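Local coordinates for protection of telomeres protein 1 (Schizosaccharomyces pombe, PDB 4HID) that binds single-stranded telomeric DNA, protecting the 3' overhang of chromosome ends, and regulates telomerase and telomere length, at residues Cys69-Glu74 against Cys106-Asp111; Phe46-Pro51 against Leu101-Cys106. The protein carries 1 engineered substitution. All blocks are in the same frame, centred on the assembly; numbering follows the deposited sequence.

Contact 1. Residues Cys69-Glu74 against Cys106-Asp111; sequences CILWDE and CILHGD. With nucleotides of chain B.
Leu71 and Leu108 lie side by side on one face of the sheet, Leu71 CG resting 3.8 Å from Leu108 CD1. On that same face Cys69 SG and Cys106 SG touch at 3.2 Å, far too long for a disulfide. The other face carries Ile70 and Ile107, where the CD1 methyl of Ile107 reaches back to Ile70 CB. Within the sheet the strands run parallel and in register: Ile70 N donates to Cys106 O, Leu108 N to Ile70 O, and Trp72 N to Leu108 O. A parallel pair, its partners joined by a crossing that includes helix 73-79, is how the third and fifth strands of an OB fold close its barrel. Next along the chain, Trp72 sends CG opposite its carbonyl carbon (chi1 -63°), which lays the indole across the base of DG1 of chain B, with CE3 3.2 Å from C2 of that guanine. Ile70 CG2 backs the other ring face, and Ile107 CG2 sits at the edge. Asp73 and Gly110 read the guanine's Watson-Crick side: Asp73 OD2 accepts a hydrogen bond from N1 at 2.8 Å and Asp73 OD1 one from N2, while Gly110 N donates to O6. Outermost, Glu74 OE2 uses its syn lone pair to accept from Asp111 N at 2.8 Å, and a water donates to both Glu74 OE2 and Asp111 O.

Contact 2. Residues Phe46-Pro51 against Leu101-Cys106; sequences FFPMSP and LGYLEC. With nucleotides of chain B.
The backbones of Phe46-Pro51 and Leu101-Cys106 come nearest at Phe46 and Leu104, whose CA atoms are 5.4 Å apart, and the loop then swings away from the start of strand 104-108. Side chains do the rest. Phe46 sends its ring edge to Leu104, CE1 lying 3.7 Å from Leu104 CD2, and Ile67 of strand 67-71 also touches this buried phenylalanine. Its carbonyl oxygen, close to the Tyr103 ring, is held by a hydrogen bond from Arg64. Next along, Phe47 and Tyr103 form a T-shaped pair: the edge of Phe47 points at the face of Tyr103, with CD2 of the phenylalanine 3.6 Å from CE2 of the tyrosine and the planes at 79°. Pro48 CD adds a contact to Tyr103 CE1 at 3.7 Å. Because its CG stands opposite the backbone N (chi1 -174°), Phe47 holds its ring over the adenine of DA5 of chain B, CG lying 3.6 Å from C5 of the base. Pro48 CD lies against the far face of the Phe47 ring, so that ring is packed between proline and purine. Tyr103 meets the same base at its amino group, CB coming within 3.4 Å of N6. An alanine in place of Tyr103 would probably leave the edge of Phe47 without the aromatic face it points at and open a gap beside Pro48 CD, freeing the phenylalanine ring to shift under the adenine. Met49 bends round the sugar instead, its CE 3.5 Å from O3' of DA5. Aromatic side chains from loops and strand ends laid against unpaired bases are the usual way an OB fold grips single-stranded DNA, and this loop supplies one such base site.

In the fold
Both contacts use strand 104-108 and share Cys106, but sit toward different ends of it, centres about 18 Å apart. Contact 1 is largely buried: two neighbouring strands are tied by backbone hydrogen bonds, with polar groups and the guanine site farther along. Contact 2 is only partly buried: a loop packs aromatic and aliphatic groups against the strand's approach and start, with a Leu104-Leu45 backbone bond just outside. They meet where Ile70 CG1 touches Glu105 OE1, 3.6 Å away. Each lays a base of chain B on an aromatic ring; contact 1 adds hydrogen bonds to its guanine, whereas contact 2 packs against its adenine. Together they place separate nucleotides of one DNA chain on this OB-fold domain, the second (Pot1pC) of Pot1's DNA-binding region.

Contact 1. Residues Cys69-Glu74 against Cys106-Asp111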
ATOM      1  N   CYS A  69       3.583   0.780   3.223  1.00 16.23           N
ATOM      2  CA  CYS A  69       4.497   1.158   2.151  1.00 17.13           C
ATOM      3  C   CYS A  69       5.369   2.335   2.570  1.00 16.17           C
ATOM      4  O   CYS A  69       4.867   3.411   2.874  1.00 19.51           O
ATOM      5  CB  CYS A  69       3.721   1.505   0.878  1.00 19.18           C
ATOM      6  SG  CYS A  69       2.266   0.483   0.574  1.00 22.34           S
ATOM      7  N   ILE A  70       6.679   2.118   2.586  1.00 20.44           N
ATOM      8  CA  ILE A  70       7.628   3.177   2.899  1.00 17.58           C
ATOM      9  C   ILE A  70       8.175   3.811   1.633  1.00 18.83           C
ATOM     10  O   ILE A  70       8.703   3.124   0.764  1.00 19.05           O
ATOM     11  CB  ILE A  70       8.812   2.657   3.732  1.00 20.29           C
ATOM     12  CG1 ILE A  70       8.311   1.869   4.939  1.00 23.40           C
ATOM     13  CG2 ILE A  70       9.688   3.815   4.181  1.00 18.73           C
ATOM     14  CD1 ILE A  70       7.350   2.638   5.800  1.00 26.92           C
ATOM     15  N   LEU A  71       8.051   5.128   1.542  1.00 17.44           N
ATOM     16  CA  LEU A  71       8.481   5.854   0.358  1.00 14.00           C
ATOM     17  C   LEU A  71       9.655   6.766   0.695  1.00 21.28           C
ATOM     18  O   LEU A  71       9.539   7.651   1.538  1.00 19.97           O
ATOM     19  CB  LEU A  71       7.326   6.682  -0.205  1.00 19.20           C
ATOM     20  CG  LEU A  71       6.480   6.054  -1.307  1.00 18.10           C
ATOM     21  CD1 LEU A  71       5.771   4.829  -0.794  1.00 17.83           C
ATOM     22  CD2 LEU A  71       5.487   7.070  -1.832  1.00 18.22           C
ATOM     23  N   TRP A  72      10.783   6.546   0.028  1.00 15.51           N
ATOM     24  CA  TRP A  72      12.000   7.302   0.303  1.00 17.11           C
ATOM     25  C   TRP A  72      12.287   8.303  -0.804  1.00 18.00           C
ATOM     26  O   TRP A  72      11.862   8.126  -1.941  1.00 16.76           O
ATOM     27  CB  TRP A  72      13.194   6.361   0.446  1.00 16.71           C
ATOM     28  CG  TRP A  72      13.097   5.412   1.591  1.00 18.37           C
ATOM     29  CD1 TRP A  72      12.671   4.123   1.546  1.00 20.44           C
ATOM     30  CD2 TRP A  72      13.441   5.676   2.955  1.00 21.42           C
ATOM     31  NE1 TRP A  72      12.725   3.565   2.796  1.00 21.29           N
ATOM     32  CE2 TRP A  72      13.197   4.498   3.679  1.00 23.17           C
ATOM     33  CE3 TRP A  72      13.933   6.794   3.633  1.00 24.73           C
ATOM     34  CZ2 TRP A  72      13.425   4.404   5.049  1.00 24.28           C
ATOM     35  CZ3 TRP A  72      14.162   6.698   4.994  1.00 23.89           C
ATOM     36  CH2 TRP A  72      13.909   5.513   5.684  1.00 26.88           C
ATOM     37  N   ASP A  73      13.028   9.352  -0.460  1.00 16.84           N
ATOM     38  CA  ASP A  73      13.720  10.156  -1.454  1.00 22.25           C
ATOM     39  C   ASP A  73      12.732  10.736  -2.461  1.00 18.63           C
ATOM     40  O   ASP A  73      11.753  11.365  -2.076  1.00 23.14           O
ATOM     41  CB  ASP A  73      14.805   9.334  -2.153  1.00 17.73           C
ATOM     42  CG  ASP A  73      15.758   8.677  -1.171  1.00 24.52           C
ATOM     43  OD1 ASP A  73      16.063   9.299  -0.137  1.00 19.74           O
ATOM     44  OD2 ASP A  73      16.195   7.539  -1.435  1.00 21.47           O
ATOM     45  N   GLU A  74      12.993  10.525  -3.747  1.00 16.19           N
ATOM     46  CA  GLU A  74      12.173  11.113  -4.801  1.00 20.09           C
ATOM     47  C   GLU A  74      10.702  10.738  -4.631  1.00 22.62           C
ATOM     48  O   GLU A  74       9.812  11.523  -4.941  1.00 20.87           O
ATOM     49  CB  GLU A  74      12.675  10.679  -6.177  1.00 22.13           C
ATOM     50  CG  GLU A  74      12.544   9.194  -6.456  1.00 21.29           C
ATOM     51  CD  GLU A  74      13.826   8.430  -6.200  1.00 20.91           C
ATOM     52  OE1 GLU A  74      14.555   8.797  -5.263  1.00 22.27           O
ATOM     53  OE2 GLU A  74      14.097   7.462  -6.933  1.00 21.49           O
ATOM     54  N   CYS A 106       6.098  -3.124   1.820  1.00 17.61           N
ATOM     55  CA  CYS A 106       6.709  -2.794   0.543  1.00 19.18           C
ATOM     56  C   CYS A 106       7.461  -1.470   0.643  1.00 23.36           C
ATOM     57  O   CYS A 106       7.239  -0.691   1.562  1.00 19.47           O
ATOM     58  CB  CYS A 106       5.679  -2.782  -0.587  1.00 27.80           C
ATOM     59  SG  CYS A 106       4.574  -1.383  -0.599  1.00 37.77           S
ATOM     60  N   ILE A 107       8.367  -1.236  -0.296  1.00 17.85           N
ATOM     61  CA  ILE A 107       9.264  -0.099  -0.216  1.00 21.66           C
ATOM     62  C   ILE A 107       9.510   0.541  -1.572  1.00 22.77           C
ATOM     63  O   ILE A 107       9.890  -0.138  -2.517  1.00 18.00           O
ATOM     64  CB  ILE A 107      10.640  -0.545   0.326  1.00 25.25           C
ATOM     65  CG1 ILE A 107      10.475  -1.413   1.576  1.00 28.23           C
ATOM     66  CG2 ILE A 107      11.534   0.656   0.586  1.00 25.75           C
ATOM     67  CD1 ILE A 107      10.026  -0.654   2.799  1.00 35.91           C
ATOM     68  N   LEU A 108       9.355   1.856  -1.640  1.00 17.82           N
ATOM     69  CA  LEU A 108       9.802   2.612  -2.797  1.00 21.01           C
ATOM     70  C   LEU A 108      11.105   3.321  -2.428  1.00 15.25           C
ATOM     71  O   LEU A 108      11.095   4.357  -1.777  1.00 18.62           O
ATOM     72  CB  LEU A 108       8.735   3.606  -3.257  1.00 19.91           C
ATOM     73  CG  LEU A 108       7.614   3.033  -4.129  1.00 19.77           C
ATOM     74  CD1 LEU A 108       6.702   4.130  -4.631  1.00 25.75           C
ATOM     75  CD2 LEU A 108       8.180   2.240  -5.291  1.00 29.05           C
ATOM     76  N   HIS A 109      12.222   2.728  -2.833  1.00 21.63           N
ATOM     77  CA  HIS A 109      13.548   3.211  -2.464  1.00 19.87           C
ATOM     78  C   HIS A 109      14.115   4.121  -3.540  1.00 20.31           C
ATOM     79  O   HIS A 109      13.663   4.099  -4.679  1.00 18.27           O
ATOM     80  CB  HIS A 109      14.494   2.031  -2.256  1.00 23.62           C
ATOM     81  CG  HIS A 109      14.700   1.199  -3.484  1.00 20.73           C
ATOM     82  ND1 HIS A 109      13.928   0.095  -3.771  1.00 28.96           N
ATOM     83  CD2 HIS A 109      15.589   1.311  -4.498  1.00 18.48           C
ATOM     84  CE1 HIS A 109      14.335  -0.439  -4.909  1.00 23.01           C
ATOM     85  NE2 HIS A 109      15.341   0.280  -5.370  1.00 26.79           N
ATOM     86  N   GLY A 110      15.119   4.910  -3.176  1.00 18.46           N
ATOM     87  CA  GLY A 110      15.854   5.708  -4.137  1.00 19.94           C
ATOM     88  C   GLY A 110      16.293   4.949  -5.378  1.00 26.99           C
ATOM     89  O   GLY A 110      16.853   3.860  -5.281  1.00 23.26           O
ATOM     90  N   ASP A 111      16.035   5.532  -6.546  1.00 23.39           N
ATOM     91  CA  ASP A 111      16.416   4.921  -7.816  1.00 23.52           C
ATOM     92  C   ASP A 111      16.406   5.936  -8.954  1.00 27.86           C
ATOM     93  O   ASP A 111      15.593   5.845  -9.871  1.00 26.10           O
ATOM     94  CB  ASP A 111      15.489   3.752  -8.154  1.00 19.14           C
ATOM     95  CG  ASP A 111      15.959   2.968  -9.358  1.00 22.84           C
ATOM     96  OD1 ASP A 111      17.025   3.308  -9.907  1.00 24.14           O
ATOM     97  OD2 ASP A 111      15.267   2.010  -9.752  1.00 21.15           O
TER
ATOM     98  O5'  DG B   1      19.019   0.297   5.092  1.00 43.46           O
ATOM     99  C5'  DG B   1      19.237   0.722   6.424  1.00 26.13           C
ATOM    100  C4'  DG B   1      18.824   2.168   6.616  1.00 32.30           C
ATOM    101  O4'  DG B   1      18.673   2.819   5.328  1.00 32.72           O
ATOM    102  C3'  DG B   1      17.507   2.383   7.346  1.00 35.06           C
ATOM    103  O3'  DG B   1      17.656   3.509   8.190  1.00 45.38           O
ATOM    104  C2'  DG B   1      16.523   2.649   6.208  1.00 37.45           C
ATOM    105  C1'  DG B   1      17.399   3.419   5.228  1.00 32.62           C
ATOM    106  N9   DG B   1      16.991   3.346   3.825  1.00 29.60           N
ATOM    107  C8   DG B   1      16.697   2.215   3.109  1.00 27.53           C
ATOM    108  N7   DG B   1      16.375   2.453   1.871  1.00 31.92           N
ATOM    109  C5   DG B   1      16.465   3.833   1.754  1.00 26.49           C
ATOM    110  C6   DG B   1      16.232   4.673   0.638  1.00 25.80           C
ATOM    111  O6   DG B   1      15.886   4.358  -0.506  1.00 28.09           O
ATOM    112  N1   DG B   1      16.434   6.011   0.947  1.00 21.05           N
ATOM    113  C2   DG B   1      16.817   6.476   2.178  1.00 23.53           C
ATOM    114  N2   DG B   1      16.963   7.803   2.283  1.00 26.49           N
ATOM    115  N3   DG B   1      17.040   5.701   3.230  1.00 29.14           N
ATOM    116  C4   DG B   1      16.844   4.394   2.949  1.00 21.94           C
ATOM    117  P    DC B   2      16.835   3.639   9.552  1.00 52.10           P
ATOM    118  OP1  DC B   2      17.651   4.440  10.478  1.00 54.67           O
ATOM    119  OP2  DC B   2      16.348   2.304   9.946  1.00 49.73           O
ATOM    120  O5'  DC B   2      15.591   4.520   9.085  1.00 62.33           O
ATOM    121  C5'  DC B   2      14.480   4.699   9.940  1.00 55.97           C
ATOM    122  C4'  DC B   2      13.376   3.687   9.686  1.00 52.46           C
ATOM    123  O4'  DC B   2      13.686   2.800   8.587  1.00 51.88           O
ATOM    124  C3'  DC B   2      13.090   2.769  10.867  1.00 48.21           C
ATOM    125  O3'  DC B   2      11.896   3.207  11.483  1.00 54.71           O
ATOM    126  C2'  DC B   2      12.952   1.374  10.250  1.00 51.77           C
ATOM    127  C1'  DC B   2      12.853   1.676   8.760  1.00 55.09           C
ATOM    128  N1   DC B   2      13.323   0.586   7.857  1.00 58.07           N
ATOM    129  C2   DC B   2      12.405  -0.277   7.243  1.00 58.02           C
ATOM    130  O2   DC B   2      11.192  -0.148   7.457  1.00 56.04           O
ATOM    131  N3   DC B   2      12.872  -1.251   6.426  1.00 54.66           N
ATOM    132  C4   DC B   2      14.180  -1.379   6.214  1.00 58.39           C
ATOM    133  N4   DC B   2      14.590  -2.356   5.399  1.00 60.89           N
ATOM    134  C5   DC B   2      15.127  -0.510   6.826  1.00 54.75           C
ATOM    135  C6   DC B   2      14.659   0.450   7.628  1.00 55.51           C
TER
HETATM  136  O   HOH W   1      13.072   7.163  -9.490  1.00 23.83           O

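Contact 2. Residues Phe46-Pro51 against Leu101-Cys106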
ATOM      1  N   PHE A  46       0.775  -9.928   6.454  1.00 17.11           N
ATOM      2  CA  PHE A  46       0.445  -8.552   6.808  1.00 18.64           C
ATOM      3  C   PHE A  46       0.254  -8.417   8.314  1.00 17.21           C
ATOM      4  O   PHE A  46      -0.051  -9.389   8.996  1.00 21.42           O
ATOM      5  CB  PHE A  46      -0.817  -8.089   6.079  1.00 14.33           C
ATOM      6  CG  PHE A  46      -0.636  -7.903   4.599  1.00 18.21           C
ATOM      7  CD1 PHE A  46       0.609  -8.037   4.014  1.00 19.37           C
ATOM      8  CD2 PHE A  46      -1.717  -7.595   3.795  1.00 16.57           C
ATOM      9  CE1 PHE A  46       0.772  -7.869   2.656  1.00 18.42           C
ATOM     10  CE2 PHE A  46      -1.559  -7.426   2.438  1.00 19.93           C
ATOM     11  CZ  PHE A  46      -0.311  -7.562   1.868  1.00 19.54           C
ATOM     12  N   PHE A  47       0.424  -7.206   8.830  1.00 14.75           N
ATOM     13  CA  PHE A  47       0.113  -6.936  10.227  1.00 19.94           C
ATOM     14  C   PHE A  47      -1.381  -7.078  10.512  1.00 19.90           C
ATOM     15  O   PHE A  47      -2.212  -6.563   9.768  1.00 18.73           O
ATOM     16  CB  PHE A  47       0.596  -5.544  10.636  1.00 20.68           C
ATOM     17  CG  PHE A  47       0.425  -5.255  12.096  1.00 17.55           C
ATOM     18  CD1 PHE A  47      -0.633  -4.487  12.542  1.00 22.35           C
ATOM     19  CD2 PHE A  47       1.315  -5.764  13.024  1.00 23.73           C
ATOM     20  CE1 PHE A  47      -0.797  -4.228  13.886  1.00 21.10           C
ATOM     21  CE2 PHE A  47       1.154  -5.505  14.368  1.00 24.49           C
ATOM     22  CZ  PHE A  47       0.097  -4.736  14.798  1.00 17.80           C
ATOM     23  N   PRO A  48      -1.725  -7.779  11.601  1.00 21.05           N
ATOM     24  CA  PRO A  48      -3.123  -7.907  12.008  1.00 18.00           C
ATOM     25  C   PRO A  48      -3.570  -6.683  12.794  1.00 19.96           C
ATOM     26  O   PRO A  48      -3.257  -6.563  13.974  1.00 18.04           O
ATOM     27  CB  PRO A  48      -3.102  -9.136  12.912  1.00 17.06           C
ATOM     28  CG  PRO A  48      -1.749  -9.127  13.516  1.00 20.27           C
ATOM     29  CD  PRO A  48      -0.815  -8.458  12.540  1.00 22.24           C
ATOM     30  N   MET A  49      -4.291  -5.784  12.136  1.00 17.59           N
ATOM     31  CA  MET A  49      -4.792  -4.591  12.795  1.00 19.64           C
ATOM     32  C   MET A  49      -5.892  -4.935  13.788  1.00 18.54           C
ATOM     33  O   MET A  49      -6.878  -5.576  13.442  1.00 14.68           O
ATOM     34  CB  MET A  49      -5.303  -3.580  11.768  1.00 17.69           C
ATOM     35  CG  MET A  49      -4.198  -2.923  10.964  1.00 22.42           C
ATOM     36  SD  MET A  49      -3.099  -1.934  11.987  1.00 21.53           S
ATOM     37  CE  MET A  49      -4.120  -0.504  12.290  1.00 22.52           C
ATOM     38  N   SER A  50      -5.702  -4.505  15.028  1.00 16.44           N
ATOM     39  CA  SER A  50      -6.669  -4.762  16.082  1.00 18.92           C
ATOM     40  C   SER A  50      -7.836  -3.790  15.992  1.00 19.24           C
ATOM     41  O   SER A  50      -7.634  -2.582  15.893  1.00 20.23           O
ATOM     42  CB  SER A  50      -6.005  -4.662  17.456  1.00 19.00           C
ATOM     43  OG  SER A  50      -6.949  -4.834  18.494  1.00 18.95           O
ATOM     44  N   PRO A  51      -9.067  -4.322  16.037  1.00 20.05           N
ATOM     45  CA  PRO A  51     -10.280  -3.522  16.228  1.00 18.26           C
ATOM     46  C   PRO A  51     -10.284  -2.809  17.574  1.00 21.51           C
ATOM     47  O   PRO A  51     -11.094  -1.914  17.787  1.00 23.53           O
ATOM     48  CB  PRO A  51     -11.404  -4.568  16.191  1.00 17.62           C
ATOM     49  CG  PRO A  51     -10.810  -5.772  15.563  1.00 17.94           C
ATOM     50  CD  PRO A  51      -9.367  -5.759  15.942  1.00 20.41           C
ATOM     51  N   LEU A 101       9.523  -8.297  13.157  1.00 33.76           N
ATOM     52  CA  LEU A 101       8.596  -9.213  13.704  1.00 34.68           C
ATOM     53  C   LEU A 101       8.007 -10.135  12.552  1.00 25.59           C
ATOM     54  O   LEU A 101       7.214 -11.037  12.801  1.00 30.42           O
ATOM     55  CB  LEU A 101       7.442  -8.450  14.350  1.00 36.82           C
ATOM     56  CG  LEU A 101       7.533  -8.337  15.873  1.00 45.16           C
ATOM     57  CD1 LEU A 101       8.796  -7.597  16.280  1.00 48.22           C
ATOM     58  CD2 LEU A 101       6.305  -7.656  16.448  1.00 38.92           C
ATOM     59  N   GLY A 102       8.485  -9.912  11.333  1.00 29.75           N
ATOM     60  CA  GLY A 102       8.218 -10.828  10.241  1.00 29.29           C
ATOM     61  C   GLY A 102       7.112 -10.355   9.316  1.00 25.03           C
ATOM     62  O   GLY A 102       6.709 -11.075   8.408  1.00 25.70           O
ATOM     63  N   TYR A 103       6.595  -9.159   9.582  1.00 23.53           N
ATOM     64  CA  TYR A 103       5.473  -8.615   8.825  1.00 21.71           C
ATOM     65  C   TYR A 103       5.904  -8.080   7.474  1.00 21.93           C
ATOM     66  O   TYR A 103       6.884  -7.352   7.368  1.00 19.16           O
ATOM     67  CB  TYR A 103       4.764  -7.514   9.616  1.00 22.69           C
ATOM     68  CG  TYR A 103       4.215  -7.992  10.934  1.00 21.82           C
ATOM     69  CD1 TYR A 103       3.233  -8.967  10.982  1.00 24.55           C
ATOM     70  CD2 TYR A 103       4.690  -7.483  12.130  1.00 28.66           C
ATOM     71  CE1 TYR A 103       2.729  -9.412  12.184  1.00 21.23           C
ATOM     72  CE2 TYR A 103       4.192  -7.926  13.335  1.00 28.43           C
ATOM     73  CZ  TYR A 103       3.214  -8.888  13.355  1.00 22.04           C
ATOM     74  OH  TYR A 103       2.719  -9.329  14.552  1.00 33.07           O
ATOM     75  N   LEU A 104       5.238  -8.376   6.444  1.00 19.57           N
ATOM     76  CA  LEU A 104       5.546  -7.991   5.077  1.00 19.66           C
ATOM     77  C   LEU A 104       5.202  -6.531   4.811  1.00 20.24           C
ATOM     78  O   LEU A 104       4.143  -6.049   5.198  1.00 20.93           O
ATOM     79  CB  LEU A 104       4.799  -8.891   4.091  1.00 21.28           C
ATOM     80  CG  LEU A 104       4.939  -8.597   2.598  1.00 23.36           C
ATOM     81  CD1 LEU A 104       6.375  -8.766   2.146  1.00 28.05           C
ATOM     82  CD2 LEU A 104       4.020  -9.489   1.800  1.00 25.97           C
ATOM     83  N   GLU A 105       6.005  -5.852   4.200  1.00 18.71           N
ATOM     84  CA  GLU A 105       5.748  -4.487   3.787  1.00 19.97           C
ATOM     85  C   GLU A 105       6.414  -4.248   2.442  1.00 22.09           C
ATOM     86  O   GLU A 105       7.187  -5.071   1.972  1.00 18.83           O
ATOM     87  CB  GLU A 105       6.249  -3.486   4.829  1.00 17.57           C
ATOM     88  CG  GLU A 105       7.752  -3.449   5.016  1.00 19.04           C
ATOM     89  CD  GLU A 105       8.147  -2.680   6.257  1.00 23.50           C
ATOM     90  OE1 GLU A 105       8.057  -1.442   6.241  1.00 33.03           O
ATOM     91  OE2 GLU A 105       8.534  -3.311   7.255  1.00 40.76           O
ATOM     92  N   CYS A 106       6.098  -3.124   1.820  1.00 17.61           N
ATOM     93  CA  CYS A 106       6.709  -2.794   0.543  1.00 19.18           C
ATOM     94  C   CYS A 106       7.461  -1.470   0.643  1.00 23.36           C
ATOM     95  O   CYS A 106       7.239  -0.691   1.562  1.00 19.47           O
ATOM     96  CB  CYS A 106       5.679  -2.782  -0.587  1.00 27.80           C
ATOM     97  SG  CYS A 106       4.574  -1.383  -0.599  1.00 37.77           S
TER
ATOM     98  P    DA B   5       3.023   1.147  17.038  1.00 26.29           P
ATOM     99  OP1  DA B   5       2.142   1.949  17.903  1.00 18.91           O
ATOM    100  OP2  DA B   5       3.660  -0.078  17.562  1.00 26.92           O
ATOM    101  O5'  DA B   5       2.213   0.741  15.723  1.00 21.29           O
ATOM    102  C5'  DA B   5       1.806   1.752  14.824  1.00 21.93           C
ATOM    103  C4'  DA B   5       0.583   1.332  14.033  1.00 23.14           C
ATOM    104  O4'  DA B   5       0.991   0.572  12.873  1.00 19.28           O
ATOM    105  C3'  DA B   5      -0.400   0.461  14.803  1.00 16.50           C
ATOM    106  O3'  DA B   5      -1.727   0.856  14.499  1.00 20.69           O
ATOM    107  C2'  DA B   5      -0.077  -0.954  14.333  1.00 19.32           C
ATOM    108  C1'  DA B   5       0.474  -0.737  12.929  1.00 20.37           C
ATOM    109  N9   DA B   5       1.570  -1.629  12.578  1.00 22.37           N
ATOM    110  C8   DA B   5       2.469  -2.205  13.423  1.00 18.40           C
ATOM    111  N7   DA B   5       3.353  -2.952  12.817  1.00 26.15           N
ATOM    112  C5   DA B   5       3.009  -2.858  11.480  1.00 23.71           C
ATOM    113  C6   DA B   5       3.555  -3.420  10.311  1.00 21.68           C
ATOM    114  N6   DA B   5       4.615  -4.229  10.306  1.00 20.72           N
ATOM    115  N1   DA B   5       2.965  -3.118   9.138  1.00 21.31           N
ATOM    116  C2   DA B   5       1.904  -2.309   9.133  1.00 22.42           C
ATOM    117  N3   DA B   5       1.309  -1.722  10.163  1.00 20.73           N
ATOM    118  C4   DA B   5       1.913  -2.041  11.317  1.00 16.46           C
TER